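Local structure of prolyl-tRNA synthetase (6UYH) at residues Ile14-Gln19 with Tyr26-Thr31; Asp285-Val290 with Tyr349-Gly354; Pro292-Phe297 with Lys400-Met405. The protein probably ligates proline to its cognate tRNA at the expense of ATP, as a class II aminoacyl-tRNA synthetase, and binds the inhibitor halofuginone. All blocks are in the same frame, centred on the assembly; numbering follows the deposited sequence. Where two conformers were deposited one is given.

Contact 1: residues Ile14-Gln19 with Tyr26-Thr31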
loop_
_atom_site.group_PDB
_atom_site.type_symbol
_atom_site.label_atom_id
_atom_site.label_comp_id
_atom_site.label_asym_id
_atom_site.label_seq_id
_atom_site.Cartn_x
_atom_site.Cartn_y
_atom_site.Cartn_z
ATOM N N ILE A 14 -19.654 -19.014 -17.072
ATOM C CA ILE A 14 -20.727 -18.531 -16.210
ATOM C C ILE A 14 -21.975 -19.335 -16.553
ATOM O O ILE A 14 -22.415 -19.342 -17.708
ATOM C CB ILE A 14 -20.964 -17.028 -16.418
ATOM C CG1 ILE A 14 -19.634 -16.266 -16.414
ATOM C CG2 ILE A 14 -21.915 -16.481 -15.366
ATOM C CD1 ILE A 14 -18.823 -16.448 -15.147
ATOM N N ASP A 15 -22.535 -20.040 -15.572
ATOM C CA ASP A 15 -23.678 -20.921 -15.777
ATOM C C ASP A 15 -24.997 -20.295 -15.346
ATOM O O ASP A 15 -26.038 -20.958 -15.431
ATOM C CB ASP A 15 -23.466 -22.237 -15.018
ATOM C CG ASP A 15 -22.189 -22.944 -15.422
ATOM O OD1 ASP A 15 -21.927 -23.063 -16.637
ATOM O OD2 ASP A 15 -21.440 -23.368 -14.520
ATOM N N VAL A 16 -24.976 -19.059 -14.853
ATOM C CA VAL A 16 -26.170 -18.347 -14.413
ATOM C C VAL A 16 -26.131 -16.957 -15.028
ATOM O O VAL A 16 -25.116 -16.261 -14.926
ATOM C CB VAL A 16 -26.246 -18.259 -12.875
ATOM C CG1 VAL A 16 -27.419 -17.394 -12.445
ATOM C CG2 VAL A 16 -26.369 -19.652 -12.272
ATOM N N LYS A 17 -27.233 -16.544 -15.647
ATOM C CA LYS A 17 -27.268 -15.265 -16.344
ATOM C C LYS A 17 -27.419 -14.099 -15.372
ATOM O O LYS A 17 -28.000 -14.227 -14.293
ATOM C CB LYS A 17 -28.409 -15.240 -17.363
ATOM C CG LYS A 17 -28.186 -16.196 -18.532
ATOM C CD LYS A 17 -29.335 -16.153 -19.536
ATOM C CE LYS A 17 -29.348 -14.849 -20.328
ATOM N NZ LYS A 17 -28.083 -14.635 -21.096
ATOM N N LYS A 18 -26.876 -12.948 -15.777
ATOM C CA LYS A 18 -26.947 -11.747 -14.950
ATOM C C LYS A 18 -28.394 -11.388 -14.638
ATOM O O LYS A 18 -28.706 -10.940 -13.529
ATOM C CB LYS A 18 -26.244 -10.596 -15.667
ATOM C CG LYS A 18 -25.883 -9.400 -14.794
ATOM C CD LYS A 18 -25.129 -8.353 -15.613
ATOM C CE LYS A 18 -24.660 -7.207 -14.751
ATOM N NZ LYS A 18 -23.921 -6.169 -15.559
ATOM N N GLN A 19 -29.292 -11.612 -15.599
ATOM C CA GLN A 19 -30.720 -11.326 -15.503
ATOM C C GLN A 19 -31.503 -12.390 -14.741
ATOM O O GLN A 19 -32.681 -12.172 -14.439
ATOM C CB GLN A 19 -31.308 -11.202 -16.918
ATOM C CG GLN A 19 -31.463 -12.560 -17.625
ATOM C CD GLN A 19 -31.469 -12.476 -19.151
ATOM O OE1 GLN A 19 -32.237 -13.170 -19.816
ATOM N NE2 GLN A 19 -30.593 -11.650 -19.706
ATOM N N TYR A 26 -22.934 -12.780 -9.920
ATOM C CA TYR A 26 -21.817 -11.997 -9.406
ATOM C C TYR A 26 -20.773 -12.893 -8.765
ATOM O O TYR A 26 -19.567 -12.741 -9.008
ATOM C CB TYR A 26 -22.355 -10.994 -8.383
ATOM C CG TYR A 26 -21.392 -9.974 -7.831
ATOM C CD1 TYR A 26 -20.718 -9.098 -8.671
ATOM C CD2 TYR A 26 -21.202 -9.850 -6.455
ATOM C CE1 TYR A 26 -19.867 -8.138 -8.163
ATOM C CE2 TYR A 26 -20.352 -8.876 -5.928
ATOM C CZ TYR A 26 -19.691 -8.026 -6.788
ATOM O OH TYR A 26 -18.859 -7.053 -6.282
ATOM N N SER A 27 -21.223 -13.852 -7.960
ATOM C CA SER A 27 -20.289 -14.782 -7.344
ATOM C C SER A 27 -19.502 -15.550 -8.399
ATOM O O SER A 27 -18.277 -15.681 -8.291
ATOM C CB SER A 27 -21.046 -15.738 -6.427
ATOM O OG SER A 27 -20.158 -16.676 -5.855
ATOM N N GLN A 28 -20.183 -16.035 -9.439
ATOM C CA GLN A 28 -19.493 -16.803 -10.469
ATOM C C GLN A 28 -18.515 -15.931 -11.246
ATOM O O GLN A 28 -17.402 -16.368 -11.553
ATOM C CB GLN A 28 -20.505 -17.465 -11.404
ATOM C CG GLN A 28 -21.285 -18.592 -10.732
ATOM C CD GLN A 28 -21.958 -19.515 -11.728
ATOM O OE1 GLN A 28 -21.468 -19.710 -12.842
ATOM N NE2 GLN A 28 -23.096 -20.079 -11.337
ATOM N N VAL A 29 -18.893 -14.681 -11.540
ATOM C CA VAL A 29 -18.016 -13.825 -12.337
ATOM C C VAL A 29 -16.764 -13.435 -11.548
ATOM O O VAL A 29 -15.652 -13.449 -12.089
ATOM C CB VAL A 29 -18.781 -12.587 -12.846
ATOM C CG1 VAL A 29 -17.816 -11.563 -13.442
ATOM C CG2 VAL A 29 -19.819 -12.997 -13.894
ATOM N N ILE A 30 -16.908 -13.071 -10.267
ATOM C CA ILE A 30 -15.724 -12.600 -9.548
ATOM C C ILE A 30 -14.761 -13.751 -9.241
ATOM O O ILE A 30 -13.547 -13.533 -9.156
ATOM C CB ILE A 30 -16.097 -11.833 -8.266
ATOM C CG1 ILE A 30 -16.740 -12.763 -7.233
ATOM C CG2 ILE A 30 -16.961 -10.587 -8.609
ATOM C CD1 ILE A 30 -17.322 -12.034 -6.004
ATOM N N THR A 31 -15.268 -14.980 -9.083
ATOM C CA THR A 31 -14.382 -16.106 -8.776
ATOM C C THR A 31 -13.780 -16.707 -10.040
ATOM O O THR A 31 -12.571 -16.967 -10.094
ATOM C CB THR A 31 -15.116 -17.199 -7.982
ATOM O OG1 THR A 31 -16.271 -17.655 -8.704
ATOM C CG2 THR A 31 -15.525 -16.686 -6.598
#
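With CG of Gln28 turned anti to its carbonyl carbon (chi1 -70°) and the chain extended beyond it, the side-chain amide leaves helix 22-32 and reaches the N-terminal loop, where it meets Ile14, Asp15 and Val16. Its oxygen OE1 accepts from Asp15 N at 2.9 Å, and the N-H points almost straight at it (177°), although the donor stands 26° off the amide plane. The same oxygen rests 3.6 Å from Ile14 CA. Gln28 runs past Ile14 in the opposite direction but crosses Val16 at about a right angle, and Val16 CG2 packs 3.4 Å from Gln28 NE2. The second branch of the contact is apolar: Ile14 CD1 touches Val29 CG2 at 3.8 Å, so the isoleucine lies against the helix beside the polar bond.

On the same helix, one turn before and one turn after, Glu24 and Lys32 also bind the amide: NE2 donates to Glu24 OE2, and OE1 accepts from Lys32 NZ. The N-terminal loop is therefore held against the surface of the helix that follows it. Because both ends of the amide are engaged, its flip state is defined. Lys32 NZ and the Asp15 N-H would probably share the electron density of OE1, and the two charged neighbours, Lys32 at OE1 and Glu24 at NE2, may polarise the amide.

Contact 2: residues Asp285-Val290 with Tyr349-Gly354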
loop_
_atom_site.group_PDB
_atom_site.type_symbol
_atom_site.label_atom_id
_atom_site.label_comp_id
_atom_site.label_asym_id
_atom_site.label_seq_id
_atom_site.Cartn_x
_atom_site.Cartn_y
_atom_site.Cartn_z
ATOM N N ASP A 285 -20.913 -9.200 -17.943
ATOM C CA ASP A 285 -21.976 -9.750 -18.773
ATOM C C ASP A 285 -22.009 -11.273 -18.589
ATOM O O ASP A 285 -21.366 -11.825 -17.693
ATOM C CB ASP A 285 -21.807 -9.301 -20.241
ATOM C CG ASP A 285 -20.575 -9.905 -20.921
ATOM O OD1 ASP A 285 -19.952 -10.832 -20.367
ATOM O OD2 ASP A 285 -20.237 -9.451 -22.037
ATOM N N ASP A 286 -22.768 -11.956 -19.446
ATOM C CA ASP A 286 -22.985 -13.385 -19.260
ATOM C C ASP A 286 -21.807 -14.230 -19.717
ATOM O O ASP A 286 -21.816 -15.448 -19.501
ATOM C CB ASP A 286 -24.263 -13.825 -19.981
ATOM C CG ASP A 286 -25.520 -13.291 -19.302
ATOM O OD1 ASP A 286 -25.453 -12.951 -18.105
ATOM O OD2 ASP A 286 -26.569 -13.216 -19.962
ATOM N N LYS A 287 -20.795 -13.618 -20.326
ATOM C CA LYS A 287 -19.550 -14.313 -20.623
ATOM C C LYS A 287 -18.487 -14.075 -19.562
ATOM O O LYS A 287 -17.435 -14.716 -19.611
ATOM C CB LYS A 287 -19.011 -13.890 -21.995
ATOM C CG LYS A 287 -19.904 -14.272 -23.172
ATOM C CD LYS A 287 -19.356 -13.691 -24.469
ATOM C CE LYS A 287 -20.258 -13.999 -25.656
ATOM N NZ LYS A 287 -20.334 -15.457 -25.928
ATOM N N GLY A 288 -18.739 -13.183 -18.606
ATOM C CA GLY A 288 -17.810 -12.957 -17.518
ATOM C C GLY A 288 -17.407 -11.510 -17.343
ATOM O O GLY A 288 -18.211 -10.597 -17.544
ATOM N N MET A 289 -16.151 -11.294 -16.965
ATOM C CA MET A 289 -15.635 -9.961 -16.709
ATOM C C MET A 289 -15.543 -9.150 -18.001
ATOM O O MET A 289 -15.284 -9.692 -19.073
ATOM C CB MET A 289 -14.255 -10.074 -16.055
ATOM C CG MET A 289 -13.659 -8.771 -15.584
ATOM S SD MET A 289 -14.494 -8.101 -14.141
ATOM C CE MET A 289 -14.172 -9.380 -12.929
ATOM N N VAL A 290 -15.733 -7.833 -17.882
ATOM C CA VAL A 290 -15.496 -6.895 -18.985
ATOM C C VAL A 290 -14.680 -5.746 -18.409
ATOM O O VAL A 290 -15.220 -4.899 -17.686
ATOM C CB VAL A 290 -16.792 -6.382 -19.630
ATOM C CG1 VAL A 290 -16.468 -5.452 -20.805
ATOM C CG2 VAL A 290 -17.662 -7.542 -20.124
ATOM N N TYR A 349 -11.326 -18.314 -22.556
ATOM C CA TYR A 349 -10.424 -18.127 -21.425
ATOM C C TYR A 349 -10.202 -16.650 -21.126
ATOM O O TYR A 349 -10.300 -16.208 -19.973
ATOM C CB TYR A 349 -9.100 -18.826 -21.729
ATOM C CG TYR A 349 -8.065 -18.755 -20.629
ATOM C CD1 TYR A 349 -7.899 -19.810 -19.739
ATOM C CD2 TYR A 349 -7.227 -17.650 -20.504
ATOM C CE1 TYR A 349 -6.943 -19.756 -18.741
ATOM C CE2 TYR A 349 -6.276 -17.588 -19.502
ATOM C CZ TYR A 349 -6.139 -18.646 -18.631
ATOM O OH TYR A 349 -5.192 -18.587 -17.639
ATOM N N TRP A 350 -9.909 -15.865 -22.155
ATOM C CA TRP A 350 -9.600 -14.460 -21.944
ATOM C C TRP A 350 -10.850 -13.592 -21.896
ATOM O O TRP A 350 -10.829 -12.540 -21.248
ATOM C CB TRP A 350 -8.647 -13.968 -23.039
ATOM C CG TRP A 350 -7.337 -14.695 -23.031
ATOM C CD1 TRP A 350 -6.912 -15.623 -23.934
ATOM C CD2 TRP A 350 -6.296 -14.582 -22.051
ATOM N NE1 TRP A 350 -5.666 -16.084 -23.590
ATOM C CE2 TRP A 350 -5.264 -15.462 -22.439
ATOM C CE3 TRP A 350 -6.131 -13.819 -20.892
ATOM C CZ2 TRP A 350 -4.083 -15.600 -21.708
ATOM C CZ3 TRP A 350 -4.950 -13.960 -20.161
ATOM C CH2 TRP A 350 -3.945 -14.844 -20.576
ATOM N N GLU A 351 -11.939 -14.004 -22.555
ATOM C CA GLU A 351 -13.199 -13.277 -22.391
ATOM C C GLU A 351 -13.699 -13.378 -20.956
ATOM O O GLU A 351 -14.153 -12.387 -20.377
ATOM C CB GLU A 351 -14.258 -13.807 -23.367
ATOM C CG GLU A 351 -14.058 -13.356 -24.809
ATOM C CD GLU A 351 -14.968 -14.078 -25.789
ATOM O OE1 GLU A 351 -15.697 -15.002 -25.365
ATOM O OE2 GLU A 351 -14.948 -13.719 -26.988
ATOM N N LEU A 352 -13.616 -14.575 -20.368
ATOM C CA LEU A 352 -14.002 -14.772 -18.971
ATOM C C LEU A 352 -13.230 -13.847 -18.039
ATOM O O LEU A 352 -13.783 -13.309 -17.071
ATOM C CB LEU A 352 -13.764 -16.238 -18.591
ATOM C CG LEU A 352 -14.013 -16.683 -17.151
ATOM C CD1 LEU A 352 -15.456 -16.359 -16.745
ATOM C CD2 LEU A 352 -13.724 -18.175 -16.994
ATOM N N ARG A 353 -11.948 -13.646 -18.316
ATOM C CA ARG A 353 -11.104 -12.845 -17.444
ATOM C C ARG A 353 -11.160 -11.360 -17.769
ATOM O O ARG A 353 -10.600 -10.554 -17.019
ATOM C CB ARG A 353 -9.670 -13.381 -17.509
ATOM C CG ARG A 353 -9.569 -14.758 -16.860
ATOM C CD ARG A 353 -8.324 -15.534 -17.272
ATOM N NE ARG A 353 -8.147 -16.741 -16.464
ATOM C CZ ARG A 353 -8.845 -17.867 -16.618
ATOM N NH1 ARG A 353 -9.775 -17.962 -17.560
ATOM N NH2 ARG A 353 -8.611 -18.908 -15.828
ATOM N N GLY A 354 -11.828 -10.978 -18.856
ATOM C CA GLY A 354 -12.178 -9.589 -19.082
ATOM C C GLY A 354 -11.312 -8.828 -20.053
ATOM O O GLY A 354 -11.491 -7.613 -20.183
#
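Met289 meets the C-terminal end of helix 343-353, which finishes in a Schellman motif at Gly354, within the anticodon-binding domain. The first shell is mainly backbone. Met289 N donates to Leu352 O at 3.1 Å, approaching from above the carbonyl plane, 42° out of it. The carbonyl of Met289 in turn receives a CA-H...O contact from Gly354 CA at 3.1 Å, and that of Lys287 receives a longer one from Leu352 CA. Met289 CB sits 3.4 Å from Leu352 O, while CG, anti to the backbone N (chi1 -173°), passes over Gly354 before the bent chain turns away from the helix end; the side chain also packs on Ser33 and Phe35.

Both glycines of the contact have positive phi, and the backbones come close at each: Gly288 CA lies 4.5 Å from Leu352 CA. At the outer edge Lys287 and Glu351 lie side by side and point the same way, their charged ends near each other without touching; Glu351 OE2 makes its salt bridge with Arg358.

In the second shell, a type I turn from Asp285 to Gly288 presents Met289 to the helix. Asp285 OD1 forms an Asx turn with Lys287 N, and OD2 pairs with Arg376, whose NE also binds Glu351 O. On the far side of the helix Arg353 extends away to a salt bridge with Glu34, its guanidinium laid over the ring of Tyr349, where NH1 sits 3.4 Å above the ring centre and donates to Tyr349 O at 3.0 Å.

Contact 3: residues Pro292-Phe297 with Lys400-Met405. With EDO (1,2-ethanediol), chain Q; EDO (1,2-ethanediol), chain Z; EDO (1,2-ethanediol), chain B.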
loop_
_atom_site.group_PDB
_atom_site.type_symbol
_atom_site.label_atom_id
_atom_site.label_comp_id
_atom_site.label_asym_id
_atom_site.label_seq_id
_atom_site.Cartn_x
_atom_site.Cartn_y
_atom_site.Cartn_z
ATOM N N PRO A 292 -12.600 -2.310 -18.205
ATOM C CA PRO A 292 -12.240 -1.042 -18.836
ATOM C C PRO A 292 -10.755 -1.032 -19.147
ATOM O O PRO A 292 -9.942 -1.416 -18.292
ATOM C CB PRO A 292 -12.591 0.007 -17.764
ATOM C CG PRO A 292 -13.493 -0.697 -16.792
ATOM C CD PRO A 292 -13.049 -2.133 -16.817
ATOM N N PRO A 293 -10.368 -0.644 -20.363
ATOM C CA PRO A 293 -8.962 -0.804 -20.781
ATOM C C PRO A 293 -7.931 -0.180 -19.844
ATOM O O PRO A 293 -6.830 -0.722 -19.708
ATOM C CB PRO A 293 -8.944 -0.140 -22.164
ATOM C CG PRO A 293 -10.331 -0.377 -22.693
ATOM C CD PRO A 293 -11.252 -0.306 -21.494
ATOM N N ARG A 294 -8.243 0.931 -19.182
ATOM C CA ARG A 294 -7.223 1.593 -18.379
ATOM C C ARG A 294 -6.946 0.895 -17.052
ATOM O O ARG A 294 -5.959 1.236 -16.387
ATOM C CB ARG A 294 -7.616 3.056 -18.154
ATOM C CG ARG A 294 -7.469 3.871 -19.444
ATOM C CD ARG A 294 -8.365 5.100 -19.506
ATOM N NE ARG A 294 -8.620 5.501 -20.890
ATOM C CZ ARG A 294 -9.460 6.466 -21.253
ATOM N NH1 ARG A 294 -10.135 7.141 -20.323
ATOM N NH2 ARG A 294 -9.630 6.756 -22.540
ATOM N N VAL A 295 -7.765 -0.074 -16.647
ATOM C CA VAL A 295 -7.461 -0.854 -15.455
ATOM C C VAL A 295 -7.338 -2.341 -15.758
ATOM O O VAL A 295 -7.301 -3.152 -14.837
ATOM C CB VAL A 295 -8.489 -0.607 -14.333
ATOM C CG1 VAL A 295 -8.517 0.876 -13.956
ATOM C CG2 VAL A 295 -9.879 -1.093 -14.748
ATOM N N ALA A 296 -7.244 -2.715 -17.033
ATOM C CA ALA A 296 -7.184 -4.124 -17.414
ATOM C C ALA A 296 -5.767 -4.660 -17.241
ATOM O O ALA A 296 -4.836 -4.139 -17.860
ATOM C CB ALA A 296 -7.641 -4.294 -18.862
ATOM N N PHE A 297 -5.618 -5.733 -16.450
ATOM C CA PHE A 297 -4.301 -6.339 -16.234
ATOM C C PHE A 297 -3.645 -6.695 -17.561
ATOM O O PHE A 297 -2.417 -6.605 -17.709
ATOM C CB PHE A 297 -4.431 -7.588 -15.352
ATOM C CG PHE A 297 -5.029 -8.759 -16.064
ATOM C CD1 PHE A 297 -4.225 -9.744 -16.609
ATOM C CD2 PHE A 297 -6.407 -8.851 -16.226
ATOM C CE1 PHE A 297 -4.780 -10.813 -17.299
ATOM C CE2 PHE A 297 -6.977 -9.917 -16.917
ATOM C CZ PHE A 297 -6.160 -10.900 -17.458
ATOM N N LYS A 400 -11.750 3.813 -27.824
ATOM C CA LYS A 400 -13.102 3.644 -28.346
ATOM C C LYS A 400 -13.903 2.677 -27.480
ATOM O O LYS A 400 -15.084 2.913 -27.204
ATOM C CB LYS A 400 -13.038 3.155 -29.798
ATOM C CG LYS A 400 -14.328 3.281 -30.579
ATOM C CD LYS A 400 -14.189 2.705 -31.991
ATOM C CE LYS A 400 -15.127 3.413 -32.967
ATOM N NZ LYS A 400 -15.974 2.477 -33.772
ATOM N N ILE A 401 -13.272 1.584 -27.039
ATOM C CA ILE A 401 -13.940 0.645 -26.142
ATOM C C ILE A 401 -14.297 1.333 -24.830
ATOM O O ILE A 401 -15.421 1.212 -24.328
ATOM C CB ILE A 401 -13.059 -0.595 -25.909
ATOM C CG1 ILE A 401 -12.990 -1.447 -27.179
ATOM C CG2 ILE A 401 -13.578 -1.425 -24.744
ATOM C CD1 ILE A 401 -12.009 -2.614 -27.071
ATOM N N HIS A 402 -13.345 2.077 -24.260
ATOM C CA HIS A 402 -13.630 2.803 -23.026
ATOM C C HIS A 402 -14.821 3.740 -23.202
ATOM O O HIS A 402 -15.744 3.759 -22.377
ATOM C CB HIS A 402 -12.410 3.603 -22.569
ATOM C CG HIS A 402 -12.735 4.566 -21.471
ATOM N ND1 HIS A 402 -12.547 4.259 -20.140
ATOM C CD2 HIS A 402 -13.306 5.795 -21.500
ATOM C CE1 HIS A 402 -12.959 5.273 -19.398
ATOM N NE2 HIS A 402 -13.431 6.213 -20.197
ATOM N N ASP A 403 -14.801 4.550 -24.263
ATOM C CA ASP A 403 -15.885 5.504 -24.482
ATOM C C ASP A 403 -17.229 4.800 -24.626
ATOM O O ASP A 403 -18.237 5.264 -24.079
ATOM C CB ASP A 403 -15.587 6.357 -25.717
ATOM C CG ASP A 403 -14.371 7.251 -25.527
ATOM O OD1 ASP A 403 -13.898 7.386 -24.379
ATOM O OD2 ASP A 403 -13.886 7.819 -26.524
ATOM N N SER A 404 -17.263 3.680 -25.351
ATOM C CA SER A 404 -18.520 2.966 -25.564
ATOM C C SER A 404 -19.062 2.408 -24.254
ATOM O O SER A 404 -20.272 2.469 -23.996
ATOM C CB SER A 404 -18.322 1.832 -26.571
ATOM O OG SER A 404 -17.958 2.312 -27.858
ATOM N N MET A 405 -18.180 1.835 -23.429
ATOM C CA MET A 405 -18.590 1.293 -22.137
ATOM C C MET A 405 -19.188 2.382 -21.261
ATOM O O MET A 405 -20.237 2.186 -20.635
ATOM C CB MET A 405 -17.390 0.625 -21.448
ATOM C CG MET A 405 -16.918 -0.651 -22.147
ATOM S SD MET A 405 -15.422 -1.352 -21.422
ATOM C CE MET A 405 -15.959 -1.662 -19.732
HETATM C C1 EDO Q . -6.126 3.070 -22.931
HETATM O O1 EDO Q . -6.410 4.471 -22.835
HETATM C C2 EDO Q . -5.252 2.837 -24.158
HETATM O O2 EDO Q . -4.173 3.775 -24.158
HETATM C C1 EDO Z . -20.722 4.329 -29.361
HETATM O O1 EDO Z . -20.292 3.048 -28.890
HETATM C C2 EDO Z . -20.778 5.306 -28.197
HETATM O O2 EDO Z . -19.474 5.850 -27.967
HETATM C C1 EDO B . -13.754 -0.557 -34.692
HETATM O O1 EDO B . -14.449 0.209 -35.682
HETATM C C2 EDO B . -14.730 -1.505 -34.005
HETATM O O2 EDO B . -15.753 -0.720 -33.385
HETATM O O HOH W 1 -10.698 2.309 -18.955
HETATM O O HOH W 2 -11.419 8.479 -23.806
#
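Arg294 reaches from the loop before strand 300-304 to His402 on the long helix 391-415. From CB the chain takes CG anti to the carbonyl carbon (chi1 -72°) and then runs extended to NE, carrying the guanidinium across the imidazole. CG passes an ethanediol, probably from the crystallisation liquor, and NE donates to its O1 at 3.1 Å. CZ comes over His402 CG, and NH1 lies 3.4 Å above the centre of the ring. The two groups are stacked with planes 18° apart and centres 3.8 Å apart. NH1 to His402 NE2 is short as well, but the angle is too poor for a hydrogen bond; the strongest polar partner of NH1 is Glu197 O. NH2 donates to a water that in turn donates to Asp403 OD1, and it also forms a salt bridge with Asp399, one turn before Asp403.

A second water links Arg294 N to the imidazole: it accepts from the backbone N and lies 2.9 Å from His402 ND1, which would help to hold the ring's rotation while the guanidinium covers a face. Alongside the stack, Pro293 CG meets Ile401 CG2 at 4.0 Å, and the ring of Pro292 crosses the end of Met405 at about a right angle, with Met405 CE 3.7 Å from Pro292 N. Met279 and His283 of helix 274-283 close over Pro292.

The contact thus joins the loop between helix 274-283 and strand 300-304 to helix 391-415, with prolines packed on aliphatic and thioether groups next to a polar stack. The stacked cation would probably disfavour an added proton on His402, and the Asp403 carboxylate, at the edge of the ring, would partly counter this.

Overall arrangement
From the N terminus, contact 1 closes a short loop by laying residues 14-19 against the helix that follows them. The chain then runs through many strands and helices to the loop after helix 274-283, which supplies one side of both later contacts. Contact 2 ties that connector to the end of helix 343-353 in the anticodon-binding domain, and contact 3 ties it to helix 391-415; their segments alternate, so the two loops cross. Contact 1 is in series with both. Ile14 packs on Asp286 and Leu352, and Lys18 N probably bonds to Asp286 OD1, joining contacts 1 and 2, while Phe297 packs on Arg353 and Trp350 between contacts 2 and 3. Contacts 1 and 3 remain about 10 Å apart at nearest atoms.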